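Local structure of carboxylesterase YbfK (Bacillus subtilis, 4CCY) at residues T39-T44 against R104-E109; R16-Y21 against E209-K214; S79-Y84 against T122-G127. The protein hydrolyses carboxylic esters to an alcohol and a carboxylate, as an enzyme of the alpha/beta hydrolase superfamily. One frame throughout, in Å; residues are numbered along the deposited sequence.

Contact 1. Residues T39-T44 against R104-E109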
# COMPACT_ATOMS: atom_id res chain seq x y z
N THR A 39 -2.91 8.14 -16.79
CA THR A 39 -3.76 6.96 -16.68
C THR A 39 -5.18 7.42 -16.94
O THR A 39 -5.48 8.61 -16.81
CB THR A 39 -3.69 6.30 -15.27
OG1 THR A 39 -4.58 6.98 -14.38
CG2 THR A 39 -2.26 6.28 -14.70
N ARG A 40 -6.07 6.49 -17.28
CA ARG A 40 -7.44 6.88 -17.58
C ARG A 40 -8.23 7.29 -16.32
O ARG A 40 -9.40 7.66 -16.40
CB ARG A 40 -8.15 5.79 -18.38
CG ARG A 40 -8.47 4.54 -17.59
CD ARG A 40 -8.76 3.40 -18.54
NE ARG A 40 -7.57 2.59 -18.79
CZ ARG A 40 -7.61 1.38 -19.33
NH1 ARG A 40 -8.76 0.84 -19.69
NH2 ARG A 40 -6.48 0.69 -19.50
N PHE A 41 -7.57 7.22 -15.17
CA PHE A 41 -8.17 7.63 -13.91
C PHE A 41 -7.47 8.84 -13.33
O PHE A 41 -7.75 9.24 -12.20
CB PHE A 41 -8.17 6.46 -12.92
CG PHE A 41 -8.97 5.30 -13.39
CD1 PHE A 41 -10.36 5.29 -13.24
CD2 PHE A 41 -8.35 4.23 -14.01
CE1 PHE A 41 -11.11 4.22 -13.69
CE2 PHE A 41 -9.10 3.15 -14.46
CZ PHE A 41 -10.48 3.15 -14.30
N GLY A 42 -6.58 9.44 -14.12
CA GLY A 42 -5.88 10.66 -13.74
C GLY A 42 -4.36 10.57 -13.63
O GLY A 42 -3.78 9.47 -13.63
N LYS A 43 -3.74 11.74 -13.53
CA LYS A 43 -2.30 11.89 -13.36
C LYS A 43 -1.87 11.26 -12.03
O LYS A 43 -2.32 11.67 -10.96
CB LYS A 43 -1.91 13.37 -13.38
CG LYS A 43 -1.50 13.90 -14.75
CD LYS A 43 -1.22 15.41 -14.73
CE LYS A 43 -0.16 15.83 -13.72
NZ LYS A 43 0.14 17.29 -13.68
N THR A 44 -0.99 10.26 -12.11
CA THR A 44 -0.60 9.45 -10.96
C THR A 44 0.83 9.78 -10.60
O THR A 44 1.72 9.73 -11.46
CB THR A 44 -0.73 7.94 -11.30
OG1 THR A 44 -2.11 7.63 -11.52
CG2 THR A 44 -0.18 7.05 -10.17
N ARG A 104 -13.07 -3.32 -8.81
CA ARG A 104 -11.78 -4.03 -8.82
C ARG A 104 -11.18 -4.15 -10.22
O ARG A 104 -9.95 -4.20 -10.38
CB ARG A 104 -11.89 -5.39 -8.09
CG ARG A 104 -12.24 -5.22 -6.62
CD ARG A 104 -12.27 -6.52 -5.81
NE ARG A 104 -13.33 -7.46 -6.19
CZ ARG A 104 -14.60 -7.39 -5.80
NH1 ARG A 104 -15.03 -6.41 -5.01
NH2 ARG A 104 -15.46 -8.32 -6.21
N ALA A 105 -12.04 -4.18 -11.24
CA ALA A 105 -11.60 -4.13 -12.64
C ALA A 105 -10.91 -2.79 -12.93
O ALA A 105 -9.82 -2.77 -13.50
CB ALA A 105 -12.77 -4.36 -13.59
N ASP A 106 -11.52 -1.68 -12.50
CA ASP A 106 -10.89 -0.35 -12.57
C ASP A 106 -9.49 -0.32 -11.95
O ASP A 106 -8.55 0.19 -12.56
CB ASP A 106 -11.75 0.70 -11.87
CG ASP A 106 -13.05 1.00 -12.60
OD1 ASP A 106 -13.21 0.65 -13.78
OD2 ASP A 106 -13.93 1.61 -11.96
N PHE A 107 -9.35 -0.87 -10.73
CA PHE A 107 -8.07 -0.84 -10.02
C PHE A 107 -6.97 -1.45 -10.88
O PHE A 107 -5.89 -0.88 -10.98
CB PHE A 107 -8.12 -1.58 -8.66
CG PHE A 107 -9.20 -1.12 -7.72
CD1 PHE A 107 -9.74 0.18 -7.81
CD2 PHE A 107 -9.69 -1.97 -6.74
CE1 PHE A 107 -10.75 0.59 -6.94
CE2 PHE A 107 -10.68 -1.56 -5.87
CZ PHE A 107 -11.21 -0.28 -5.97
N ALA A 108 -7.25 -2.62 -11.46
CA ALA A 108 -6.27 -3.31 -12.29
C ALA A 108 -6.00 -2.57 -13.60
O ALA A 108 -4.87 -2.54 -14.08
CB ALA A 108 -6.69 -4.75 -12.55
N GLU A 109 -7.03 -1.93 -14.16
CA GLU A 109 -6.83 -1.09 -15.36
C GLU A 109 -5.95 0.13 -15.06
O GLU A 109 -5.06 0.46 -15.85
CB GLU A 109 -8.16 -0.70 -16.03
CG GLU A 109 -8.87 -1.86 -16.73
CD GLU A 109 -8.03 -2.49 -17.83
OE1 GLU A 109 -7.55 -1.76 -18.72
OE2 GLU A 109 -7.84 -3.73 -17.83
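R40 and F41 reach from a type I beta turn, T39 to G42, onto the start of helix 104-118. The turn joins strands 33-37 and 42-49, a beta hairpin at the margin of the alpha/beta hydrolase sheet. R40 forms a salt bridge with E109, R40 NH2 to E109 OE1 at 2.8 Å. As a hydrogen bond it is weak, with 115° at the hydrogen. The R40 chain bends at chi3 (95°), which brings one face of its guanidinium over CB of E109. R40 NH2 also pairs with D113. The ring of F41 packs on D106. F41 CE2 is 3.6 Å from the backbone O of D106, oblique to the ring. F41 CZ is 3.7 Å from D106 CB, and the ring and carboxylate planes stand 51° apart. CB of E109 lies at the ring edge. A serine in place of F41 would probably open a gap over D106 and leave the CB of E109 without its aromatic neighbour. D106 OD2 accepts from the backbone N of E102, just ahead of the helix. T39 shapes an ST turn, F41 N to T39 OG1 at 3.1 Å. T39 OG1 also donates to G42 O at 2.7 Å, on a lone pair.

Contact 2. Residues R16-Y21 against E209-K214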
# COMPACT_ATOMS: atom_id res chain seq x y z
N ARG A 16 -1.85 22.94 2.98
CA ARG A 16 -1.25 22.47 4.22
C ARG A 16 -0.86 20.99 4.13
O ARG A 16 0.18 20.59 4.66
CB ARG A 16 -2.16 22.76 5.41
CG ARG A 16 -2.04 24.19 5.92
CD ARG A 16 -2.91 24.43 7.13
NE ARG A 16 -4.19 25.03 6.77
CZ ARG A 16 -5.38 24.45 6.93
NH1 ARG A 16 -5.48 23.23 7.45
NH2 ARG A 16 -6.48 25.10 6.57
N PHE A 17 -1.68 20.20 3.43
CA PHE A 17 -1.37 18.79 3.20
C PHE A 17 -0.15 18.58 2.28
O PHE A 17 0.77 17.84 2.63
CB PHE A 17 -2.58 18.02 2.64
CG PHE A 17 -2.23 16.64 2.16
CD1 PHE A 17 -1.91 15.63 3.08
CD2 PHE A 17 -2.18 16.35 0.80
CE1 PHE A 17 -1.58 14.35 2.64
CE2 PHE A 17 -1.84 15.08 0.36
CZ PHE A 17 -1.54 14.08 1.28
N TYR A 18 -0.17 19.23 1.12
CA TYR A 18 0.96 19.22 0.20
C TYR A 18 2.24 19.67 0.91
O TYR A 18 3.29 19.07 0.74
CB TYR A 18 0.66 20.07 -1.06
CG TYR A 18 -0.00 19.30 -2.20
CD1 TYR A 18 -1.31 18.81 -2.09
CD2 TYR A 18 0.68 19.06 -3.41
CE1 TYR A 18 -1.91 18.11 -3.13
CE2 TYR A 18 0.09 18.36 -4.46
CZ TYR A 18 -1.20 17.88 -4.31
OH TYR A 18 -1.79 17.17 -5.35
N GLN A 19 2.13 20.70 1.75
CA GLN A 19 3.27 21.17 2.54
C GLN A 19 3.75 20.09 3.51
O GLN A 19 4.94 19.81 3.58
CB GLN A 19 2.95 22.48 3.27
CG GLN A 19 2.97 23.71 2.36
CD GLN A 19 2.47 24.98 3.05
OE1 GLN A 19 2.06 24.95 4.21
NE2 GLN A 19 2.52 26.10 2.33
N ALA A 20 2.82 19.46 4.23
CA ALA A 20 3.18 18.38 5.15
C ALA A 20 3.84 17.19 4.43
O ALA A 20 4.81 16.63 4.94
CB ALA A 20 1.96 17.93 5.96
N TYR A 21 3.30 16.80 3.27
CA TYR A 21 3.86 15.75 2.40
C TYR A 21 5.31 16.07 2.02
O TYR A 21 6.19 15.22 2.14
CB TYR A 21 3.01 15.62 1.13
CG TYR A 21 3.14 14.32 0.33
CD1 TYR A 21 4.33 13.57 0.32
CD2 TYR A 21 2.09 13.87 -0.46
CE1 TYR A 21 4.45 12.40 -0.41
CE2 TYR A 21 2.20 12.71 -1.21
CZ TYR A 21 3.38 11.97 -1.18
OH TYR A 21 3.51 10.83 -1.93
N GLU A 209 -13.46 15.14 -1.67
CA GLU A 209 -14.20 13.87 -1.80
C GLU A 209 -13.61 12.92 -2.85
O GLU A 209 -13.69 11.69 -2.68
CB GLU A 209 -15.72 14.08 -1.94
CG GLU A 209 -16.17 14.97 -3.08
CD GLU A 209 -17.68 15.21 -3.11
OE1 GLU A 209 -18.21 15.88 -2.19
OE2 GLU A 209 -18.34 14.72 -4.05
N GLN A 210 -13.00 13.48 -3.89
CA GLN A 210 -12.32 12.70 -4.93
C GLN A 210 -11.09 11.95 -4.41
O GLN A 210 -10.64 11.00 -5.04
CB GLN A 210 -11.90 13.60 -6.09
CG GLN A 210 -12.99 13.91 -7.10
CD GLN A 210 -12.57 14.98 -8.09
OE1 GLN A 210 -12.39 16.14 -7.72
NE2 GLN A 210 -12.40 14.60 -9.35
N ARG A 211 -10.54 12.41 -3.29
CA ARG A 211 -9.36 11.80 -2.69
C ARG A 211 -9.70 11.16 -1.33
O ARG A 211 -8.80 10.83 -0.54
CB ARG A 211 -8.23 12.83 -2.58
CG ARG A 211 -7.77 13.37 -3.92
CD ARG A 211 -6.50 14.20 -3.85
NE ARG A 211 -6.43 15.05 -5.03
CZ ARG A 211 -5.36 15.69 -5.49
NH1 ARG A 211 -4.18 15.59 -4.89
NH2 ARG A 211 -5.47 16.43 -6.57
N SER A 212 -10.99 10.99 -1.07
CA SER A 212 -11.45 10.33 0.14
C SER A 212 -11.75 8.87 -0.16
O SER A 212 -12.57 8.57 -1.03
CB SER A 212 -12.70 11.01 0.69
OG SER A 212 -12.42 12.35 1.04
N LEU A 213 -11.07 7.97 0.53
CA LEU A 213 -11.32 6.55 0.37
C LEU A 213 -12.71 6.24 0.88
O LEU A 213 -13.11 6.72 1.94
CB LEU A 213 -10.28 5.73 1.14
CG LEU A 213 -8.89 5.65 0.51
CD1 LEU A 213 -7.91 5.16 1.56
CD2 LEU A 213 -8.87 4.76 -0.72
N LYS A 214 -13.45 5.46 0.10
CA LYS A 214 -14.80 5.04 0.49
C LYS A 214 -15.12 3.66 -0.09
O LYS A 214 -14.63 3.31 -1.16
CB LYS A 214 -15.85 6.08 0.07
CG LYS A 214 -16.22 6.09 -1.41
CD LYS A 214 -16.76 7.44 -1.85
CE LYS A 214 -15.63 8.44 -2.04
NZ LYS A 214 -16.11 9.82 -2.34
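Y18 and R211 meet through a single polar contact. NH1 of R211 donates to OH of Y18 at 2.9 Å. The bond is fairly straight, with 161° at the hydrogen. The phenol oxygen lies in the guanidinium plane, at its edge. NH1 in turn lies at the edge of the tyrosine ring, near the ring plane. The two flat groups are turned 57° against each other, and the side chains cross at about a right angle. R211 spans the distance because its chain is extended from CG to NE, with chi2 at -170°.

The same nitrogen makes a further hydrogen bond, to the backbone O of N93. NH1 is thus gripped by two oxygens, which should fix the turn of the guanidinium. A longer, weak ion pair joins NE to D208.

In this alpha/beta hydrolase fold, the contact ties the N-terminal helix 12-24 to the loop between helix 194-205 and strand 222-223. That loop lies in the mostly helical region between strands 146-152 and 236-241, consistent with the cap inserted there in this superfamily. It is peripheral packing, away from the catalytic and sodium sites.

Nonpolar contact between the two segments is slight. CE1 and CZ of Y18 come no nearer than 3.8 Å to R211 NH1. The arginine packs instead against W206 and against I96 and P97 of strand 96-97. On the other segment, F17 and A20 touch Q199 of helix 194-205.

Within the loop, the bonds are local. NZ of K214 donates to the backbone O of E209 at 3.1 Å, from above the carbonyl plane. OG of S212 bonds to the backbone O of D208.

Contact 3. Residues S79-Y84 against T122-G127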
# COMPACT_ATOMS: atom_id res chain seq x y z
N SER A 79 18.80 -0.48 -3.74
CA SER A 79 20.16 -0.91 -4.08
C SER A 79 20.09 -1.84 -5.28
O SER A 79 20.92 -1.75 -6.19
CB SER A 79 20.83 -1.66 -2.92
OG SER A 79 20.60 -1.01 -1.68
N GLN A 80 19.11 -2.74 -5.28
CA GLN A 80 19.05 -3.82 -6.26
C GLN A 80 17.90 -3.68 -7.25
O GLN A 80 17.85 -4.39 -8.24
CB GLN A 80 18.96 -5.17 -5.55
CG GLN A 80 20.29 -5.91 -5.47
CD GLN A 80 20.43 -6.72 -4.20
OE1 GLN A 80 20.56 -6.17 -3.11
NE2 GLN A 80 20.41 -8.04 -4.35
N PHE A 81 16.99 -2.75 -6.97
CA PHE A 81 15.82 -2.55 -7.83
C PHE A 81 15.63 -1.09 -8.20
O PHE A 81 15.96 -0.19 -7.43
CB PHE A 81 14.55 -3.09 -7.15
CG PHE A 81 14.62 -4.55 -6.83
CD1 PHE A 81 14.34 -5.51 -7.80
CD2 PHE A 81 14.97 -4.98 -5.55
CE1 PHE A 81 14.41 -6.86 -7.50
CE2 PHE A 81 15.05 -6.33 -5.25
CZ PHE A 81 14.77 -7.27 -6.22
N ARG A 82 15.10 -0.88 -9.39
CA ARG A 82 14.55 0.41 -9.74
C ARG A 82 13.15 0.44 -9.13
O ARG A 82 12.24 -0.24 -9.62
CB ARG A 82 14.50 0.56 -11.27
CG ARG A 82 13.97 1.91 -11.75
CD ARG A 82 14.90 3.07 -11.41
NE ARG A 82 14.42 4.33 -12.00
CZ ARG A 82 14.78 5.54 -11.60
NH1 ARG A 82 15.63 5.70 -10.59
NH2 ARG A 82 14.28 6.62 -12.20
N THR A 83 13.00 1.19 -8.04
CA THR A 83 11.72 1.27 -7.32
C THR A 83 10.87 2.43 -7.79
O THR A 83 11.36 3.54 -7.98
CB THR A 83 11.91 1.44 -5.80
OG1 THR A 83 12.75 2.59 -5.56
CG2 THR A 83 12.53 0.18 -5.17
N TYR A 84 9.59 2.15 -7.96
CA TYR A 84 8.60 3.14 -8.32
C TYR A 84 7.54 3.19 -7.22
O TYR A 84 6.73 2.28 -7.12
CB TYR A 84 7.94 2.77 -9.63
CG TYR A 84 8.88 2.72 -10.83
CD1 TYR A 84 9.33 3.90 -11.43
CD2 TYR A 84 9.28 1.50 -11.37
CE1 TYR A 84 10.16 3.85 -12.54
CE2 TYR A 84 10.11 1.44 -12.48
CZ TYR A 84 10.55 2.62 -13.06
OH TYR A 84 11.38 2.58 -14.16
N THR A 122 6.80 -6.14 -17.19
CA THR A 122 6.53 -6.78 -15.89
C THR A 122 7.24 -6.06 -14.74
O THR A 122 8.10 -5.19 -14.97
CB THR A 122 6.96 -8.27 -15.86
OG1 THR A 122 8.39 -8.35 -15.87
CG2 THR A 122 6.38 -9.06 -17.04
N ALA A 123 6.88 -6.41 -13.51
CA ALA A 123 7.52 -5.85 -12.32
C ALA A 123 7.25 -6.70 -11.09
O ALA A 123 6.26 -7.43 -11.01
CB ALA A 123 7.03 -4.43 -12.06
N HIS A 124 8.14 -6.56 -10.11
CA HIS A 124 7.83 -6.96 -8.74
C HIS A 124 6.91 -5.92 -8.15
O HIS A 124 6.95 -4.74 -8.54
CB HIS A 124 9.12 -7.04 -7.93
CG HIS A 124 10.10 -8.10 -8.41
ND1 HIS A 124 9.74 -9.40 -8.57
CD2 HIS A 124 11.45 -8.02 -8.73
CE1 HIS A 124 10.81 -10.10 -8.98
NE2 HIS A 124 11.86 -9.26 -9.08
N LEU A 125 6.06 -6.34 -7.22
CA LEU A 125 5.24 -5.39 -6.48
C LEU A 125 5.34 -5.64 -4.97
O LEU A 125 5.42 -6.79 -4.53
CB LEU A 125 3.78 -5.45 -6.95
CG LEU A 125 3.49 -5.02 -8.41
CD1 LEU A 125 3.49 -6.22 -9.33
CD2 LEU A 125 2.19 -4.26 -8.56
N ALA A 126 5.36 -4.56 -4.19
CA ALA A 126 5.30 -4.70 -2.72
C ALA A 126 4.35 -3.66 -2.20
O ALA A 126 4.39 -2.51 -2.64
CB ALA A 126 6.68 -4.54 -2.08
N GLY A 127 3.48 -4.05 -1.27
CA GLY A 127 2.46 -3.15 -0.79
C GLY A 127 1.96 -3.41 0.61
O GLY A 127 1.98 -4.55 1.09
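F81 and H124 set their rings almost perpendicular to each other in an oblique approach. The planes are at 89° and the centroids are 5.4 Å apart. The closest atoms are CE1 of F81 and CD2 of H124, at 3.4 Å. NE2 of H124 is 3.8 Å from the same phenyl carbon, CE1 of F81. CD1 of F81 is the second phenyl atom to come close, 3.9 Å from H124 CD2. The contact rests on CE1 and CD1 of F81 and on CD2 and NE2 of H124.

Both residues direct their CB toward the other segment. Each has CG beside the backbone N and anti to the carbonyl carbon, with chi1 at -59° for F81 and -64° for H124. Two side chains that start alike thus reach across from either side and cross at about a right angle. The polar end of H124 is engaged on its other nitrogen. ND1 is hydrogen-bonded to the backbone N of R148, at the neighbouring strand. That bond should limit how far the imidazole can turn, and is consistent with CD2 being held toward the phenyl ring.

This is buried packing against the central sheet of the alpha/beta hydrolase fold, between residues of two strands separated by strand 56-60. F81 stands where helix 71-80 gives way to strand 82-86. H124 is near the start of strand 123-128, which leads to the nucleophile elbow with S129, the catalytic serine by similarity. L291 of the C-terminal loop touches both rings. Strand 56-60 runs parallel to both 82-86 and 123-128, and its L57 touches H124. On the other flank, strand 146-152 packs against H124 through E147.

In the fold
Contact 3 is buried, while contacts 1 and 2 are only partly buried and lie further from the centre of the chain. Their chemistry follows this. Contact 3 joins two rings without a charged pair. Contact 1 combines a salt bridge of an exposed arginine with a buried phenylalanine. Contact 2 rests on one arginine-to-tyrosine hydrogen bond. Contacts 1 and 3 reach the same sheet, through the neighbouring strands 42-49 and 82-86, and helix 104-118 leads on to strand 123-128. Their centres are about 19 Å apart. Contact 2 joins more distant parts of the chain, and its segments enclose both other contacts in sequence. No two contacts touch.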